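Local structure of guanine nucleotide exchange protein (Legionella pneumophila, 1XSZ) at residues D215-K220 against T234-I239; K261-L266 against T276-T281; V296-G301 against K312-F317; E305-A310 against G333-A338. The protein probably acts as a guanine nucleotide exchange factor for the ADP-ribosylation factor (Arf) GTPase, with a Sec7 domain and a C-terminal domain that caps the active site. One frame throughout, in Å; residues are numbered along the deposited sequence. Where two conformers were deposited one is given.

Interaction 1. Residues D215-K220 against T234-I239; sequences DSTFKK and TVFPGI
T217 and K220, one turn apart on helix 216-224, meet V235 and F236 of the loop that follows, and most of what joins them is apolar. The T217 methyl does the reaching: chi1 of -61° sets OG1 beside the backbone N and CG2 anti to it, and T217 CG2 comes within 3.7 Å of F236 CE2, the two side chains crossing at about a right angle and the methyl lying oblique to the ring. V235 fits against the helix with both branches. V235 CG2 lies 3.8 Å from K220 O, while V235 CG1 faces K220 CB at 4.1 Å and also sits over one face of the F236 ring, toward its rim. The K220 chain then runs past the loop, K220 CD passing 3.6 Å from T234 O before the amino group turns off.

The polar link is indirect. A water donates to V235 O (2.9 Å from water to O) and is bonded to T217 OG1 at 3.0 Å, and T217 OG1 is also hydrogen-bonded to D316 O. At the start of the helix, D215 takes the N-cap position: D215 OD1 accepts from F218 N at 3.1 Å and, weakly, from T217 N, while D215 OD2 accepts from S319 N.

Helix and loop both belong to the C-terminal capping domain. F236 continues onto A313, V235 packs on L221 and F224, and G238 N is bonded to D316 OD2, which places the loop between helices 216-224 and 306-315.

Interaction 2. Residues K261-L266 against T276-T281; sequences KGTITL and TIQVYT
K261 and T281 are brought together by their torsions: K261 CG stands beside its own N (chi1 -63°) and the chain bends at chi3 (67°), while T281 holds OG1 between N and the carbonyl carbon, with CG2 beside N. The two side chains cross at about a right angle, and the fit is tight, K261 CD lying 3.3 Å from T281 CG2. A water accepting from K261 NZ is also bonded to T281 OG1, and K261 NZ forms a salt bridge with D222.

Strands 260-268 and 274-280 form an antiparallel beta hairpin; the axes of the segments 261-266 and 276-280 approach to 4.5 Å. I264 and I277 are a hydrogen-bonded pair, I264 N to I277 O and I277 N to I264 O both measuring 2.8 Å; T263 with Q278 and T265 with T276 are non-hydrogen-bonded pairs. The bond from V279 N to G262 O measures 3.1 Å.

On the threonine face, T263 lies alongside Q278, T263 OG1 being 3.4 Å from Q278 CG and hydrogen-bonded to Y260 OH, and T265 alongside T276. Q278 OE1 accepts from Y280 OH (2.7 Å between the oxygens) at the ring edge, in the amide carbonyl plane; Q278 NE2 bonds to E105. On the other face I264 and I277 pack against L221 of helix 216-224, and L266 CD1 approaches I277 CD1 at 3.7 Å, these two side chains crossing obliquely.

Interaction 3. Residues V296-G301 against K312-F317; sequences VIIQPG and KAAADF
I298 points from strand 295-300 toward A313 and A314 of helix 306-315 and meets them with a single methyl. Its CG1 lies anti to the carbonyl carbon (chi1 -57°) and CD1 continues outward in an extended chain (chi2 176°), which carries the methyl onto the helix backbone: I298 CD1 is 3.6 Å from A314 CA. The small side chains on that side allow the approach, A314 CB lying 3.9 Å and A313 CB 4.2 Å from I298 CD1.

F317, three residues past A314, comes back toward the strand. Its ring meets the two aliphatic side chains at neighbouring atoms, F317 CE1 lying 4.1 Å from I298 CD1 and F317 CZ 4.1 Å from V296 CG1. Both methyls approach the ring obliquely, and V296 and F317 reach for each other from opposite directions. V296 and I298, two apart on the strand, project to the same side of the sheet, and both reach the ring. All five touching residues are buried, and the contact is wholly apolar, burying 176 Å² summed over both segments.

Strand 295-300 lies between 274-280 and 204-208, pairing through I297 with Q278 and through I298 with Y205. On the face that carries V296, helix 216-224 adds F218 and L221, while F317 also packs on T217 and L221; A314 also touches Y339 of helix 332-351.

Interaction 4. Residues E305-A310 against G333-A338; sequences ESIDLA and GDLIKA
I307 carries nearly all of the contact, reaching from the first turn of helix 306-315 to D334, L335 and A338 of helix 332-351. Before it, E305 takes the N-cap position, and S306 turns to another part of the fold, where S306 OG is hydrogen-bonded to Q274 N and T303 O. At I307, CG1 lies anti to the backbone N (chi1 -174°) and chi2 is 168°, an extended chain that carries CD1 to the neighbouring backbone. I307 CD1 ends 3.2 Å from D334 O, a close approach for a methyl to a carbonyl, and 3.7 Å from D334 CB. Lower down the same side chain, I307 CG1 rests 3.8 Å from A338 CB and 4.2 Å from L335 CD2, which places it among residues one turn apart on the partner helix.

D308 follows with a polar link at the margin. A water donates to D308 OD1 (2.9 Å from water to OD1) and to A338 O (3.0 Å), bridging a carboxylate to a backbone carbonyl. D308 OD1 itself comes only to 4.4 Å from A338 CB. L309 and A310 face other neighbours: L309 packs on I239 and A275, and A310 on P300 and Y205, so that the helix also rests on the sheet.

The axes of the segments 306-310 and 333-338 approach to 9.4 Å at 53° between their N-to-C directions. With an isoleucine set among D334, L335 and A338, this is helix-helix packing within the capping domain, where helices pack on an antiparallel sheet, both helices also touching strands 204-208 and 295-300.

Overall arrangement
All four contacts lie within the range of the C-terminal capping domain. Interactions 1 and 2 come in series along the chain, followed by 3 and 4, whose segments alternate along the chain and which both use helix 306-315. Neighbouring centres are close: about 9 Å between 3 and 4, 10 Å between 2 and 3, 11 Å between 1 and 3, against about 18 Å from interaction 4 to either 1 or 2. Interactions 2 and 3 share the antiparallel sheet through adjacent strands 274-280 and 295-300, and F236 of interaction 1 packs on I277 of interaction 2. Sheet, helices and loop are thus tied into one continuous body, the domain that caps the active site.

Interaction 1. Residues D215-K220 against T234-I239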
loop_
_atom_site.group_PDB
_atom_site.type_symbol
_atom_site.label_atom_id
_atom_site.label_comp_id
_atom_site.label_asym_id
_atom_site.label_seq_id
_atom_site.Cartn_x
_atom_site.Cartn_y
_atom_site.Cartn_z
ATOM N N ASP A 215 -2.471 -23.603 6.919
ATOM C CA ASP A 215 -3.176 -23.866 5.671
ATOM C C ASP A 215 -2.185 -24.372 4.617
ATOM O O ASP A 215 -1.181 -23.717 4.325
ATOM C CB ASP A 215 -3.866 -22.574 5.212
ATOM C CG ASP A 215 -4.688 -22.758 3.953
ATOM O OD1 ASP A 215 -4.108 -23.089 2.903
ATOM O OD2 ASP A 215 -5.918 -22.559 4.011
ATOM N N SER A 216 -2.472 -25.539 4.048
ATOM C CA SER A 216 -1.599 -26.135 3.041
ATOM C C SER A 216 -1.307 -25.193 1.878
ATOM O O SER A 216 -0.176 -25.122 1.397
ATOM C CB SER A 216 -2.213 -27.436 2.513
ATOM O OG SER A 216 -3.480 -27.207 1.924
ATOM N N THR A 217 -2.325 -24.467 1.427
ATOM C CA THR A 217 -2.149 -23.534 0.322
ATOM C C THR A 217 -1.242 -22.387 0.746
ATOM O O THR A 217 -0.384 -21.955 -0.021
ATOM C CB THR A 217 -3.502 -22.981 -0.167
ATOM O OG1 THR A 217 -4.310 -24.066 -0.643
ATOM C CG2 THR A 217 -3.300 -21.988 -1.303
ATOM N N PHE A 218 -1.423 -21.897 1.969
ATOM C CA PHE A 218 -0.578 -20.818 2.461
ATOM C C PHE A 218 0.876 -21.275 2.482
ATOM O O PHE A 218 1.765 -20.541 2.072
ATOM C CB PHE A 218 -0.982 -20.396 3.876
ATOM C CG PHE A 218 -0.113 -19.312 4.451
ATOM C CD1 PHE A 218 -0.331 -17.980 4.121
ATOM C CD2 PHE A 218 0.953 -19.629 5.289
ATOM C CE1 PHE A 218 0.500 -16.973 4.617
ATOM C CE2 PHE A 218 1.792 -18.629 5.789
ATOM C CZ PHE A 218 1.562 -17.299 5.451
ATOM N N LYS A 219 1.110 -22.495 2.961
ATOM C CA LYS A 219 2.467 -23.028 3.030
ATOM C C LYS A 219 3.114 -23.100 1.653
ATOM O O LYS A 219 4.272 -22.721 1.485
ATOM C CB LYS A 219 2.457 -24.415 3.673
ATOM C CG LYS A 219 2.119 -24.403 5.151
ATOM C CD LYS A 219 2.058 -25.815 5.706
ATOM C CE LYS A 219 1.811 -25.813 7.202
ATOM N NZ LYS A 219 2.936 -25.172 7.936
ATOM N N LYS A 220 2.369 -23.588 0.665
ATOM C CA LYS A 220 2.901 -23.686 -0.691
ATOM C C LYS A 220 3.162 -22.295 -1.261
ATOM O O LYS A 220 4.141 -22.070 -1.974
ATOM C CB LYS A 220 1.927 -24.440 -1.600
ATOM C CG LYS A 220 1.806 -25.926 -1.290
ATOM C CD LYS A 220 0.848 -26.607 -2.257
ATOM C CE LYS A 220 0.787 -28.110 -2.018
ATOM N NZ LYS A 220 0.320 -28.440 -0.644
ATOM N N THR A 234 0.843 -25.227 -9.100
ATOM C CA THR A 234 1.180 -26.233 -8.100
ATOM C C THR A 234 0.690 -25.710 -6.751
ATOM O O THR A 234 0.501 -26.471 -5.804
ATOM C CB THR A 234 2.704 -26.494 -8.025
ATOM O OG1 THR A 234 3.394 -25.275 -7.728
ATOM C CG2 THR A 234 3.212 -27.057 -9.343
ATOM N N VAL A 235 0.488 -24.396 -6.679
ATOM C CA VAL A 235 -0.002 -23.759 -5.465
ATOM C C VAL A 235 -1.520 -23.626 -5.578
ATOM O O VAL A 235 -2.251 -23.889 -4.619
ATOM C CB VAL A 235 0.606 -22.345 -5.279
ATOM C CG1 VAL A 235 0.048 -21.701 -4.018
ATOM C CG2 VAL A 235 2.127 -22.428 -5.204
ATOM N N PHE A 236 -1.977 -23.220 -6.760
ATOM C CA PHE A 236 -3.402 -23.039 -7.032
ATOM C C PHE A 236 -3.851 -23.915 -8.199
ATOM O O PHE A 236 -3.898 -23.463 -9.340
ATOM C CB PHE A 236 -3.698 -21.577 -7.375
ATOM C CG PHE A 236 -3.280 -20.605 -6.313
ATOM C CD1 PHE A 236 -2.180 -19.774 -6.506
ATOM C CD2 PHE A 236 -3.982 -20.521 -5.116
ATOM C CE1 PHE A 236 -1.788 -18.872 -5.518
ATOM C CE2 PHE A 236 -3.597 -19.625 -4.125
ATOM C CZ PHE A 236 -2.497 -18.799 -4.327
ATOM N N PRO A 237 -4.195 -25.182 -7.926
ATOM C CA PRO A 237 -4.637 -26.099 -8.982
ATOM C C PRO A 237 -5.790 -25.555 -9.831
ATOM O O PRO A 237 -5.889 -25.852 -11.022
ATOM C CB PRO A 237 -5.032 -27.348 -8.201
ATOM C CG PRO A 237 -4.076 -27.327 -7.049
ATOM C CD PRO A 237 -4.124 -25.876 -6.629
ATOM N N GLY A 238 -6.650 -24.751 -9.212
ATOM C CA GLY A 238 -7.784 -24.183 -9.920
ATOM C C GLY A 238 -7.449 -23.395 -11.175
ATOM O O GLY A 238 -8.039 -23.624 -12.234
ATOM N N ILE A 239 -6.502 -22.468 -11.068
ATOM C CA ILE A 239 -6.111 -21.640 -12.205
ATOM C C ILE A 239 -5.710 -22.464 -13.424
ATOM O O ILE A 239 -5.544 -23.682 -13.339
ATOM C CB ILE A 239 -4.950 -20.694 -11.835
ATOM C CG1 ILE A 239 -3.707 -21.507 -11.476
ATOM C CG2 ILE A 239 -5.365 -19.801 -10.673
ATOM C CD1 ILE A 239 -2.507 -20.665 -11.118
HETATM O O HOH W 1 -4.871 -24.347 -3.547
#

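Interaction 2. Residues K261-L266 against T276-T281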
loop_
_atom_site.group_PDB
_atom_site.type_symbol
_atom_site.label_atom_id
_atom_site.label_comp_id
_atom_site.label_asym_id
_atom_site.label_seq_id
_atom_site.Cartn_x
_atom_site.Cartn_y
_atom_site.Cartn_z
ATOM N N LYS A 261 6.498 -10.046 2.729
ATOM C CA LYS A 261 7.361 -11.097 2.199
ATOM C C LYS A 261 7.403 -11.074 0.673
ATOM O O LYS A 261 8.055 -11.918 0.050
ATOM C CB LYS A 261 6.897 -12.477 2.679
ATOM C CG LYS A 261 6.979 -12.667 4.182
ATOM C CD LYS A 261 6.942 -14.137 4.568
ATOM C CE LYS A 261 8.192 -14.860 4.084
ATOM N NZ LYS A 261 8.214 -16.281 4.527
ATOM N N GLY A 262 6.706 -10.114 0.069
ATOM C CA GLY A 262 6.701 -10.001 -1.377
ATOM C C GLY A 262 5.338 -10.097 -2.039
ATOM O O GLY A 262 4.337 -10.443 -1.397
ATOM N N THR A 263 5.306 -9.780 -3.329
ATOM C CA THR A 263 4.090 -9.830 -4.130
ATOM C C THR A 263 4.318 -10.687 -5.368
ATOM O O THR A 263 5.317 -10.527 -6.073
ATOM C CB THR A 263 3.663 -8.428 -4.595
ATOM O OG1 THR A 263 3.400 -7.610 -3.453
ATOM C CG2 THR A 263 2.408 -8.506 -5.459
ATOM N N ILE A 264 3.393 -11.601 -5.619
ATOM C CA ILE A 264 3.468 -12.469 -6.786
ATOM C C ILE A 264 2.441 -11.946 -7.775
ATOM O O ILE A 264 1.290 -11.701 -7.407
ATOM C CB ILE A 264 3.100 -13.924 -6.430
ATOM C CG1 ILE A 264 4.013 -14.436 -5.317
ATOM C CG2 ILE A 264 3.200 -14.808 -7.676
ATOM C CD1 ILE A 264 3.555 -15.737 -4.698
ATOM N N THR A 265 2.851 -11.748 -9.021
ATOM C CA THR A 265 1.925 -11.280 -10.040
ATOM C C THR A 265 1.638 -12.426 -11.001
ATOM O O THR A 265 2.554 -12.994 -11.604
ATOM C CB THR A 265 2.488 -10.079 -10.829
ATOM O OG1 THR A 265 2.706 -8.983 -9.930
ATOM C CG2 THR A 265 1.506 -9.642 -11.907
ATOM N N LEU A 266 0.362 -12.779 -11.109
ATOM C CA LEU A 266 -0.078 -13.854 -11.995
ATOM C C LEU A 266 -0.654 -13.256 -13.265
ATOM O O LEU A 266 -1.498 -12.363 -13.214
ATOM C CB LEU A 266 -1.155 -14.707 -11.322
ATOM C CG LEU A 266 -0.756 -15.608 -10.155
ATOM C CD1 LEU A 266 -0.274 -14.778 -8.980
ATOM C CD2 LEU A 266 -1.950 -16.446 -9.752
ATOM N N THR A 276 -2.669 -10.020 -8.353
ATOM C CA THR A 276 -1.491 -9.931 -7.506
ATOM C C THR A 276 -1.798 -10.585 -6.168
ATOM O O THR A 276 -2.940 -10.554 -5.682
ATOM C CB THR A 276 -1.051 -8.477 -7.253
ATOM O OG1 THR A 276 -2.144 -7.733 -6.705
ATOM C CG2 THR A 276 -0.571 -7.832 -8.541
ATOM N N ILE A 277 -0.777 -11.191 -5.579
ATOM C CA ILE A 277 -0.921 -11.854 -4.300
ATOM C C ILE A 277 0.201 -11.384 -3.390
ATOM O O ILE A 277 1.379 -11.625 -3.661
ATOM C CB ILE A 277 -0.848 -13.391 -4.453
ATOM C CG1 ILE A 277 -1.931 -13.874 -5.422
ATOM C CG2 ILE A 277 -1.004 -14.053 -3.096
ATOM C CD1 ILE A 277 -1.909 -15.376 -5.659
ATOM N N GLN A 278 -0.170 -10.680 -2.326
ATOM C CA GLN A 278 0.792 -10.171 -1.357
ATOM C C GLN A 278 0.802 -11.067 -0.133
ATOM O O GLN A 278 -0.250 -11.514 0.322
ATOM C CB GLN A 278 0.408 -8.761 -0.913
ATOM C CG GLN A 278 0.279 -7.756 -2.022
ATOM C CD GLN A 278 -0.308 -6.457 -1.520
ATOM O OE1 GLN A 278 0.208 -5.856 -0.577
ATOM N NE2 GLN A 278 -1.392 -6.020 -2.140
ATOM N N VAL A 279 1.983 -11.303 0.419
ATOM C CA VAL A 279 2.114 -12.136 1.599
ATOM C C VAL A 279 2.797 -11.370 2.728
ATOM O O VAL A 279 3.801 -10.691 2.506
ATOM C CB VAL A 279 2.936 -13.410 1.289
ATOM C CG1 VAL A 279 3.126 -14.225 2.550
ATOM C CG2 VAL A 279 2.231 -14.238 0.224
ATOM N N TYR A 280 2.236 -11.476 3.927
ATOM C CA TYR A 280 2.791 -10.833 5.113
ATOM C C TYR A 280 2.842 -11.840 6.254
ATOM O O TYR A 280 1.884 -12.573 6.476
ATOM C CB TYR A 280 1.928 -9.650 5.581
ATOM C CG TYR A 280 1.788 -8.532 4.584
ATOM C CD1 TYR A 280 0.913 -8.641 3.510
ATOM C CD2 TYR A 280 2.569 -7.378 4.688
ATOM C CE1 TYR A 280 0.818 -7.635 2.557
ATOM C CE2 TYR A 280 2.483 -6.366 3.743
ATOM C CZ TYR A 280 1.612 -6.501 2.677
ATOM O OH TYR A 280 1.551 -5.525 1.714
ATOM N N THR A 281 3.963 -11.893 6.963
ATOM C CA THR A 281 4.086 -12.770 8.118
ATOM C C THR A 281 4.567 -11.875 9.251
ATOM O O THR A 281 5.487 -11.067 9.084
ATOM C CB THR A 281 5.062 -13.952 7.879
ATOM O OG1 THR A 281 6.358 -13.459 7.534
ATOM C CG2 THR A 281 4.546 -14.838 6.767
HETATM O O HOH W 2 8.117 -15.843 7.321
#

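Interaction 3. Residues V296-G301 against K312-F317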
loop_
_atom_site.group_PDB
_atom_site.type_symbol
_atom_site.label_atom_id
_atom_site.label_comp_id
_atom_site.label_asym_id
_atom_site.label_seq_id
_atom_site.Cartn_x
_atom_site.Cartn_y
_atom_site.Cartn_z
ATOM N N VAL A 296 -2.728 -12.554 3.578
ATOM C CA VAL A 296 -2.585 -12.769 2.151
ATOM C C VAL A 296 -3.615 -11.830 1.532
ATOM O O VAL A 296 -4.793 -11.865 1.897
ATOM C CB VAL A 296 -2.884 -14.223 1.736
ATOM C CG1 VAL A 296 -2.841 -14.341 0.215
ATOM C CG2 VAL A 296 -1.863 -15.171 2.374
ATOM N N ILE A 297 -3.167 -10.963 0.632
ATOM C CA ILE A 297 -4.050 -10.012 -0.031
ATOM C C ILE A 297 -4.020 -10.323 -1.521
ATOM O O ILE A 297 -2.957 -10.291 -2.150
ATOM C CB ILE A 297 -3.597 -8.549 0.213
ATOM C CG1 ILE A 297 -3.616 -8.241 1.716
ATOM C CG2 ILE A 297 -4.512 -7.594 -0.537
ATOM C CD1 ILE A 297 -3.090 -6.858 2.080
ATOM N N ILE A 298 -5.189 -10.626 -2.079
ATOM C CA ILE A 298 -5.322 -10.982 -3.488
ATOM C C ILE A 298 -6.162 -9.940 -4.205
ATOM O O ILE A 298 -7.293 -9.665 -3.802
ATOM C CB ILE A 298 -5.992 -12.368 -3.627
ATOM C CG1 ILE A 298 -5.177 -13.406 -2.854
ATOM C CG2 ILE A 298 -6.111 -12.750 -5.091
ATOM C CD1 ILE A 298 -5.792 -14.799 -2.834
ATOM N N GLN A 299 -5.611 -9.366 -5.269
ATOM C CA GLN A 299 -6.307 -8.326 -6.013
ATOM C C GLN A 299 -6.333 -8.575 -7.509
ATOM O O GLN A 299 -5.311 -8.888 -8.112
ATOM C CB GLN A 299 -5.641 -6.971 -5.755
ATOM C CG GLN A 299 -5.591 -6.589 -4.289
ATOM C CD GLN A 299 -4.717 -5.382 -4.017
ATOM O OE1 GLN A 299 -3.823 -5.050 -4.799
ATOM N NE2 GLN A 299 -4.953 -4.731 -2.888
ATOM N N PRO A 300 -7.508 -8.440 -8.129
ATOM C CA PRO A 300 -7.597 -8.651 -9.576
ATOM C C PRO A 300 -7.109 -7.405 -10.307
ATOM O O PRO A 300 -7.258 -6.289 -9.805
ATOM C CB PRO A 300 -9.086 -8.898 -9.796
ATOM C CG PRO A 300 -9.721 -8.023 -8.745
ATOM C CD PRO A 300 -8.840 -8.244 -7.530
ATOM N N GLY A 301 -6.521 -7.602 -11.484
ATOM C CA GLY A 301 -6.047 -6.481 -12.273
ATOM C C GLY A 301 -7.204 -5.842 -13.015
ATOM O O GLY A 301 -8.347 -6.277 -12.877
ATOM N N LYS A 312 -10.406 -17.327 -8.086
ATOM C CA LYS A 312 -9.975 -18.725 -8.064
ATOM C C LYS A 312 -8.841 -18.918 -7.068
ATOM O O LYS A 312 -8.825 -19.884 -6.304
ATOM C CB LYS A 312 -9.518 -19.167 -9.455
ATOM C CG LYS A 312 -10.643 -19.319 -10.457
ATOM C CD LYS A 312 -10.120 -19.755 -11.814
ATOM C CE LYS A 312 -11.243 -19.813 -12.837
ATOM N NZ LYS A 312 -10.742 -20.205 -14.183
ATOM N N ALA A 313 -7.881 -17.999 -7.071
ATOM C CA ALA A 313 -6.770 -18.112 -6.138
ATOM C C ALA A 313 -7.289 -18.047 -4.698
ATOM O O ALA A 313 -6.928 -18.867 -3.857
ATOM C CB ALA A 313 -5.752 -17.001 -6.394
ATOM N N ALA A 314 -8.158 -17.078 -4.417
ATOM C CA ALA A 314 -8.706 -16.932 -3.074
ATOM C C ALA A 314 -9.531 -18.148 -2.650
ATOM O O ALA A 314 -9.451 -18.601 -1.507
ATOM C CB ALA A 314 -9.560 -15.660 -2.998
ATOM N N ALA A 315 -10.314 -18.679 -3.585
ATOM C CA ALA A 315 -11.158 -19.833 -3.298
ATOM C C ALA A 315 -10.375 -21.125 -3.100
ATOM O O ALA A 315 -10.886 -22.062 -2.489
ATOM C CB ALA A 315 -12.180 -20.016 -4.409
ATOM N N ASP A 316 -9.142 -21.176 -3.603
ATOM C CA ASP A 316 -8.325 -22.378 -3.467
ATOM C C ASP A 316 -7.821 -22.622 -2.045
ATOM O O ASP A 316 -7.356 -23.716 -1.727
ATOM C CB ASP A 316 -7.146 -22.338 -4.444
ATOM C CG ASP A 316 -7.532 -22.809 -5.836
ATOM O OD1 ASP A 316 -8.641 -23.369 -5.993
ATOM O OD2 ASP A 316 -6.728 -22.636 -6.774
ATOM N N PHE A 317 -7.898 -21.607 -1.190
ATOM C CA PHE A 317 -7.482 -21.768 0.198
ATOM C C PHE A 317 -8.606 -22.456 0.964
ATOM O O PHE A 317 -9.781 -22.229 0.679
ATOM C CB PHE A 317 -7.264 -20.411 0.888
ATOM C CG PHE A 317 -5.987 -19.714 0.518
ATOM C CD1 PHE A 317 -5.896 -18.958 -0.645
ATOM C CD2 PHE A 317 -4.887 -19.779 1.364
ATOM C CE1 PHE A 317 -4.729 -18.271 -0.957
ATOM C CE2 PHE A 317 -3.715 -19.092 1.058
ATOM C CZ PHE A 317 -3.641 -18.337 -0.105
#

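Interaction 4. Residues E305-A310 against G333-A338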
loop_
_atom_site.group_PDB
_atom_site.type_symbol
_atom_site.label_atom_id
_atom_site.label_comp_id
_atom_site.label_asym_id
_atom_site.label_seq_id
_atom_site.Cartn_x
_atom_site.Cartn_y
_atom_site.Cartn_z
ATOM N N GLU A 305 -11.439 -10.653 -17.169
ATOM C CA GLU A 305 -11.249 -11.984 -16.604
ATOM C C GLU A 305 -10.318 -12.013 -15.398
ATOM O O GLU A 305 -10.097 -13.071 -14.808
ATOM C CB GLU A 305 -10.745 -12.959 -17.676
ATOM C CG GLU A 305 -11.687 -13.096 -18.865
ATOM C CD GLU A 305 -11.354 -14.285 -19.746
ATOM O OE1 GLU A 305 -12.006 -14.446 -20.799
ATOM O OE2 GLU A 305 -10.444 -15.062 -19.384
ATOM N N SER A 306 -9.775 -10.854 -15.029
ATOM C CA SER A 306 -8.888 -10.767 -13.872
ATOM C C SER A 306 -9.638 -11.131 -12.598
ATOM O O SER A 306 -9.080 -11.755 -11.699
ATOM C CB SER A 306 -8.317 -9.354 -13.731
ATOM O OG SER A 306 -7.352 -9.086 -14.733
ATOM N N ILE A 307 -10.903 -10.732 -12.521
ATOM C CA ILE A 307 -11.707 -11.020 -11.344
ATOM C C ILE A 307 -11.821 -12.525 -11.103
ATOM O O ILE A 307 -11.724 -12.980 -9.966
ATOM C CB ILE A 307 -13.115 -10.388 -11.462
ATOM C CG1 ILE A 307 -13.878 -10.568 -10.150
ATOM C CG2 ILE A 307 -13.877 -11.008 -12.622
ATOM C CD1 ILE A 307 -15.146 -9.750 -10.064
ATOM N N ASP A 308 -12.004 -13.302 -12.168
ATOM C CA ASP A 308 -12.114 -14.745 -12.012
ATOM C C ASP A 308 -10.790 -15.370 -11.581
ATOM O O ASP A 308 -10.773 -16.319 -10.796
ATOM C CB ASP A 308 -12.603 -15.385 -13.313
ATOM C CG ASP A 308 -13.990 -14.917 -13.698
ATOM O OD1 ASP A 308 -14.887 -14.955 -12.830
ATOM O OD2 ASP A 308 -14.183 -14.514 -14.864
ATOM N N LEU A 309 -9.679 -14.836 -12.081
ATOM C CA LEU A 309 -8.370 -15.362 -11.712
ATOM C C LEU A 309 -8.109 -15.121 -10.225
ATOM O O LEU A 309 -7.670 -16.014 -9.505
ATOM C CB LEU A 309 -7.272 -14.700 -12.553
ATOM C CG LEU A 309 -5.828 -15.087 -12.213
ATOM C CD1 LEU A 309 -5.636 -16.594 -12.349
ATOM C CD2 LEU A 309 -4.876 -14.350 -13.144
ATOM N N ALA A 310 -8.384 -13.906 -9.765
ATOM C CA ALA A 310 -8.186 -13.575 -8.360
ATOM C C ALA A 310 -9.120 -14.405 -7.468
ATOM O O ALA A 310 -8.710 -14.916 -6.425
ATOM C CB ALA A 310 -8.435 -12.085 -8.144
ATOM N N GLY A 333 -19.386 -6.254 -4.544
ATOM C CA GLY A 333 -20.341 -7.297 -4.867
ATOM C C GLY A 333 -19.833 -8.225 -5.953
ATOM O O GLY A 333 -20.082 -9.429 -5.912
ATOM N N ASP A 334 -19.122 -7.677 -6.931
ATOM C CA ASP A 334 -18.607 -8.516 -8.003
ATOM C C ASP A 334 -17.505 -9.441 -7.490
ATOM O O ASP A 334 -17.397 -10.582 -7.933
ATOM C CB ASP A 334 -18.118 -7.652 -9.167
ATOM C CG ASP A 334 -19.260 -6.931 -9.864
ATOM O OD1 ASP A 334 -20.252 -7.602 -10.227
ATOM O OD2 ASP A 334 -19.172 -5.701 -10.049
ATOM N N LEU A 335 -16.700 -8.962 -6.547
ATOM C CA LEU A 335 -15.637 -9.787 -5.974
ATOM C C LEU A 335 -16.247 -10.923 -5.155
ATOM O O LEU A 335 -15.786 -12.063 -5.206
ATOM C CB LEU A 335 -14.733 -8.942 -5.072
ATOM C CG LEU A 335 -13.920 -7.840 -5.754
ATOM C CD1 LEU A 335 -13.243 -6.961 -4.708
ATOM C CD2 LEU A 335 -12.895 -8.476 -6.665
ATOM N N ILE A 336 -17.283 -10.605 -4.388
ATOM C CA ILE A 336 -17.952 -11.594 -3.558
ATOM C C ILE A 336 -18.651 -12.643 -4.419
ATOM O O ILE A 336 -18.520 -13.841 -4.165
ATOM C CB ILE A 336 -18.958 -10.903 -2.612
ATOM C CG1 ILE A 336 -18.188 -10.167 -1.511
ATOM C CG2 ILE A 336 -19.910 -11.927 -1.998
ATOM C CD1 ILE A 336 -19.012 -9.134 -0.750
ATOM N N LYS A 337 -19.373 -12.205 -5.445
ATOM C CA LYS A 337 -20.061 -13.157 -6.309
ATOM C C LYS A 337 -19.084 -14.076 -7.037
ATOM O O LYS A 337 -19.318 -15.278 -7.138
ATOM C CB LYS A 337 -20.953 -12.422 -7.313
ATOM C CG LYS A 337 -22.212 -11.850 -6.676
ATOM C CD LYS A 337 -23.143 -11.222 -7.702
ATOM C CE LYS A 337 -22.572 -9.941 -8.271
ATOM N NZ LYS A 337 -23.558 -9.266 -9.165
ATOM N N ALA A 338 -17.979 -13.521 -7.523
ATOM C CA ALA A 338 -16.994 -14.332 -8.231
ATOM C C ALA A 338 -16.398 -15.378 -7.292
ATOM O O ALA A 338 -16.228 -16.543 -7.663
ATOM C CB ALA A 338 -15.894 -13.442 -8.806
HETATM O O HOH W 3 -15.813 -16.678 -10.676
#